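Local coordinates for protein alpha-1,2-Mannosidase (Trichoderma reesei, PDB 1HCU) that probably trims alpha-1,2-linked mannose residues from the high-mannose N-glycans of glycoproteins, as a calcium-dependent glycosyl hydrolase of family 47, at residues Gly341-Thr344 with Gly349-Pro352; Gly351-Ala356 with Ile389-Thr394. All coordinates share one frame; numbering follows the deposited sequence.

Both contacts belong to the single family 47 catalytic domain, an (alpha/alpha)7 barrel, and their centres lie about 8 Å apart. In chain order, helix 326-344 comes first, then the loop that ends in strand 354-356, and some 30 residues further on the turn leading into helix 393-405. Contact 1 folds the loop back against the last turn of helix 326-344; contact 2 continues from the same loop, sharing Gly351 and Pro352, and reaches across to residues 389-394. They also touch directly, Tyr343 CE2 standing 3.2 Å from Thr394 OG1. Packing at this turn is thus continuous with the segments carrying Glu353 and Glu393, both predicted active-site residues.

Contact 1. Residues Gly341-Thr344 with Gly349-Pro352; sequences GTYT and GIGP
Tyr343 and Gly351 bring their backbones to within 3.8 Å, CA to CA, as the chain leaving helix 326-344 doubles back and passes the last, weakly bonded turn, 341-344, with no backbone hydrogen bond between the two segments. Thr342 O does receive a CA-H...O contact from Gly351 CA at 3.3 Å, with an angle of 156° at the hydrogen.

One face of the Tyr343 ring is turned to this backbone. Gly351 N sits 3.2 Å above the ring plane, over its centre, and Gly351 CA makes a CH-pi contact with the same face, 3.9 Å from the centroid and 26° off the normal. With no side chain on Gly351, the backbone can come this close to the ring. Ile350 CG2 makes a looser apolar contact with Tyr343 CE1. The phenol is tied down at its far end by a hydrogen bond between Tyr343 OH and His307 NE2.

Thr342 meets Pro352 almost at a right angle, its CB 3.7 Å from Pro352 CD. A chi1 of 62° places OG1 between the backbone N and the carbonyl carbon of its own residue, and there it bonds to Tyr339 O within the helix. One water bridges the contact, donating to Thr342 OG1 (3.1 Å) and to Pro352 O (2.7 Å).

Tyr343 O is held by Thr346 OG1, in the intervening turn. That hydroxyl is also within hydrogen-bonding range of Ile350 O, so its single proton must be shared or alternate between the two carbonyls, linking both sides of the bend. This is a tight helix-to-strand connection in the family 47 barrel, delivering the chain to strand 354-356 of the antiparallel sheet just past Glu353, the predicted proton donor.

Contact 2. Residues Gly351-Ala356 with Ile389-Thr394; sequences GPEGFA and ILRPET
Glu353 and Arg391 form a salt bridge in the family 47 (alpha/alpha)7 barrel. It joins the residue just before strand 354-356, which runs antiparallel between strands 300-306 and 382-383, to the turn into helix 393-405. Glu353 sits in a classic beta bulge, sharing Ala385 as its opposite residue with Gly354. Both Glu353 and Glu393 are predicted active-site residues, and the Arg391 side chain lies about 8 Å from the bound calcium.

The charged contact is side-on: two guanidinium nitrogens grip the single oxygen OE2. The stronger bond runs from Arg391 NE to Glu353 OE2, 2.9 Å long and fairly straight at 161°, with NE almost on the extension of the CD-OE2 bond. Arg391 NH2 adds a longer, more bent bond of 3.3 Å to the same Glu353 OE2, arriving on the syn side and tilted out of the carboxylate plane. OE2 itself lies in the guanidinium plane, although the two flat groups are turned 54° against each other. Arg391 reaches it with a chain extended from CG to NE, whereas Glu353, whose CB does not aim at the arginine, bends at chi2 (-79°) and so turns its carboxylate toward Arg391.

Apolar support comes from the arginine's own segment. Over one guanidinium face, toward its rim, sits Ile389 CD1, 3.7 Å above the plane of Arg391.

Contact 1. Residues Gly341-Thr344 with Gly349-Pro352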
loop_
_atom_site.group_PDB
_atom_site.type_symbol
_atom_site.label_atom_id
_atom_site.label_comp_id
_atom_site.label_asym_id
_atom_site.label_seq_id
_atom_site.Cartn_x
_atom_site.Cartn_y
_atom_site.Cartn_z
ATOM N N GLY A 341 0.680 -5.656 -18.035
ATOM C CA GLY A 341 0.522 -5.343 -19.446
ATOM C C GLY A 341 0.369 -3.848 -19.692
ATOM O O GLY A 341 0.566 -3.386 -20.821
ATOM N N THR A 342 0.005 -3.088 -18.656
ATOM C CA THR A 342 -0.141 -1.632 -18.810
ATOM C C THR A 342 1.234 -0.986 -18.637
ATOM O O THR A 342 1.424 0.200 -18.910
ATOM C CB THR A 342 -1.137 -1.011 -17.780
ATOM O OG1 THR A 342 -0.657 -1.222 -16.442
ATOM C CG2 THR A 342 -2.526 -1.629 -17.932
ATOM N N TYR A 343 2.185 -1.790 -18.173
ATOM C CA TYR A 343 3.566 -1.348 -17.983
ATOM C C TYR A 343 4.323 -1.619 -19.293
ATOM O O TYR A 343 4.833 -0.706 -19.942
ATOM C CB TYR A 343 4.229 -2.156 -16.860
ATOM C CG TYR A 343 4.315 -1.485 -15.506
ATOM C CD1 TYR A 343 5.536 -1.009 -15.028
ATOM C CD2 TYR A 343 3.188 -1.350 -14.688
ATOM C CE1 TYR A 343 5.641 -0.419 -13.775
ATOM C CE2 TYR A 343 3.279 -0.758 -13.429
ATOM C CZ TYR A 343 4.511 -0.293 -12.978
ATOM O OH TYR A 343 4.621 0.310 -11.748
ATOM N N THR A 344 4.355 -2.898 -19.659
ATOM C CA THR A 344 5.055 -3.409 -20.838
ATOM C C THR A 344 4.599 -2.855 -22.191
ATOM O O THR A 344 5.345 -2.920 -23.164
ATOM C CB THR A 344 4.961 -4.979 -20.880
ATOM O OG1 THR A 344 5.868 -5.505 -21.853
ATOM C CG2 THR A 344 3.549 -5.421 -21.244
ATOM N N GLY A 349 7.499 1.846 -20.795
ATOM C CA GLY A 349 7.539 0.555 -20.140
ATOM C C GLY A 349 7.045 0.680 -18.704
ATOM O O GLY A 349 7.190 -0.246 -17.912
ATOM N N ILE A 350 6.455 1.828 -18.372
ATOM C CA ILE A 350 5.918 2.087 -17.036
ATOM C C ILE A 350 4.393 2.234 -17.116
ATOM O O ILE A 350 3.878 2.863 -18.042
ATOM C CB ILE A 350 6.534 3.389 -16.432
ATOM C CG1 ILE A 350 8.053 3.217 -16.292
ATOM C CG2 ILE A 350 5.899 3.702 -15.070
ATOM C CD1 ILE A 350 8.801 4.482 -15.900
ATOM N N GLY A 351 3.679 1.660 -16.148
ATOM C CA GLY A 351 2.223 1.725 -16.150
ATOM C C GLY A 351 1.623 3.090 -15.840
ATOM O O GLY A 351 2.196 3.856 -15.070
ATOM N N PRO A 352 0.461 3.421 -16.428
ATOM C CA PRO A 352 -0.219 4.703 -16.212
ATOM C C PRO A 352 -0.923 4.769 -14.860
ATOM O O PRO A 352 -1.193 3.744 -14.246
ATOM C CB PRO A 352 -1.203 4.768 -17.377
ATOM C CG PRO A 352 -1.588 3.330 -17.553
ATOM C CD PRO A 352 -0.262 2.601 -17.419
HETATM O O HOH W 1 -0.576 1.106 -14.384
#

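Contact 2. Residues Gly351-Ala356 with Ile389-Thr394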
loop_
_atom_site.group_PDB
_atom_site.type_symbol
_atom_site.label_atom_id
_atom_site.label_comp_id
_atom_site.label_asym_id
_atom_site.label_seq_id
_atom_site.Cartn_x
_atom_site.Cartn_y
_atom_site.Cartn_z
ATOM N N GLY A 351 3.679 1.660 -16.148
ATOM C CA GLY A 351 2.223 1.725 -16.150
ATOM C C GLY A 351 1.623 3.090 -15.840
ATOM O O GLY A 351 2.196 3.856 -15.070
ATOM N N PRO A 352 0.461 3.421 -16.428
ATOM C CA PRO A 352 -0.219 4.703 -16.212
ATOM C C PRO A 352 -0.923 4.769 -14.860
ATOM O O PRO A 352 -1.193 3.744 -14.246
ATOM C CB PRO A 352 -1.203 4.768 -17.377
ATOM C CG PRO A 352 -1.588 3.330 -17.553
ATOM C CD PRO A 352 -0.262 2.601 -17.419
ATOM N N GLU A 353 -1.208 5.985 -14.408
ATOM C CA GLU A 353 -1.878 6.218 -13.132
ATOM C C GLU A 353 -3.338 5.802 -13.246
ATOM O O GLU A 353 -3.921 5.225 -12.323
ATOM C CB GLU A 353 -1.793 7.698 -12.785
ATOM C CG GLU A 353 -1.305 7.966 -11.394
ATOM C CD GLU A 353 -2.385 7.781 -10.383
ATOM O OE1 GLU A 353 -3.537 8.102 -10.726
ATOM O OE2 GLU A 353 -2.093 7.340 -9.258
ATOM N N GLY A 354 -3.915 6.107 -14.400
ATOM C CA GLY A 354 -5.291 5.760 -14.665
ATOM C C GLY A 354 -5.430 5.352 -16.117
ATOM O O GLY A 354 -4.814 5.965 -16.991
ATOM N N PHE A 355 -6.219 4.312 -16.370
ATOM C CA PHE A 355 -6.450 3.830 -17.723
ATOM C C PHE A 355 -7.866 3.281 -17.837
ATOM O O PHE A 355 -8.511 2.994 -16.827
ATOM C CB PHE A 355 -5.419 2.750 -18.109
ATOM C CG PHE A 355 -5.506 1.488 -17.285
ATOM C CD1 PHE A 355 -6.337 0.438 -17.666
ATOM C CD2 PHE A 355 -4.755 1.357 -16.119
ATOM C CE1 PHE A 355 -6.418 -0.726 -16.901
ATOM C CE2 PHE A 355 -4.829 0.196 -15.346
ATOM C CZ PHE A 355 -5.662 -0.848 -15.739
ATOM N N ALA A 356 -8.347 3.139 -19.069
ATOM C CA ALA A 356 -9.701 2.639 -19.292
ATOM C C ALA A 356 -9.818 1.758 -20.540
ATOM O O ALA A 356 -8.903 1.684 -21.356
ATOM C CB ALA A 356 -10.669 3.816 -19.385
ATOM N N ILE A 389 4.053 8.329 -10.092
ATOM C CA ILE A 389 4.722 8.923 -8.944
ATOM C C ILE A 389 5.418 7.919 -8.043
ATOM O O ILE A 389 5.365 8.013 -6.813
ATOM C CB ILE A 389 3.744 9.795 -8.103
ATOM C CG1 ILE A 389 2.662 8.937 -7.449
ATOM C CG2 ILE A 389 3.076 10.821 -9.005
ATOM C CD1 ILE A 389 1.736 9.743 -6.540
ATOM N N LEU A 390 6.071 6.949 -8.674
ATOM C CA LEU A 390 6.835 5.935 -7.960
ATOM C C LEU A 390 5.996 4.954 -7.130
ATOM O O LEU A 390 6.467 4.449 -6.103
ATOM C CB LEU A 390 7.881 6.641 -7.074
ATOM C CG LEU A 390 8.778 7.678 -7.787
ATOM C CD1 LEU A 390 9.745 8.346 -6.820
ATOM C CD2 LEU A 390 9.570 6.968 -8.900
ATOM N N ARG A 391 4.768 4.669 -7.570
ATOM C CA ARG A 391 3.910 3.734 -6.835
ATOM C C ARG A 391 4.489 2.327 -6.842
ATOM O O ARG A 391 5.309 1.990 -7.692
ATOM C CB ARG A 391 2.483 3.730 -7.390
ATOM C CG ARG A 391 1.723 5.017 -7.041
ATOM C CD ARG A 391 0.248 4.877 -7.323
ATOM N NE ARG A 391 -0.504 6.125 -7.192
ATOM C CZ ARG A 391 -0.742 6.773 -6.052
ATOM N NH1 ARG A 391 -0.280 6.312 -4.892
ATOM N NH2 ARG A 391 -1.479 7.878 -6.073
ATOM N N PRO A 392 4.075 1.489 -5.887
ATOM C CA PRO A 392 4.614 0.131 -5.836
ATOM C C PRO A 392 3.653 -1.026 -6.090
ATOM O O PRO A 392 4.084 -2.177 -6.197
ATOM C CB PRO A 392 5.153 0.070 -4.425
ATOM C CG PRO A 392 3.996 0.728 -3.662
ATOM C CD PRO A 392 3.539 1.882 -4.568
ATOM N N GLU A 393 2.364 -0.734 -6.183
ATOM C CA GLU A 393 1.370 -1.783 -6.348
ATOM C C GLU A 393 1.657 -2.907 -7.336
ATOM O O GLU A 393 1.367 -4.063 -7.052
ATOM C CB GLU A 393 0.010 -1.166 -6.669
ATOM C CG GLU A 393 -0.539 -0.306 -5.545
ATOM C CD GLU A 393 0.041 1.092 -5.546
ATOM O OE1 GLU A 393 -0.172 1.821 -4.559
ATOM O OE2 GLU A 393 0.700 1.466 -6.531
ATOM N N THR A 394 2.214 -2.582 -8.494
ATOM C CA THR A 394 2.493 -3.597 -9.496
ATOM C C THR A 394 3.676 -4.486 -9.104
ATOM O O THR A 394 3.610 -5.720 -9.235
ATOM C CB THR A 394 2.707 -2.925 -10.861
ATOM O OG1 THR A 394 1.478 -2.307 -11.265
ATOM C CG2 THR A 394 3.126 -3.937 -11.910
#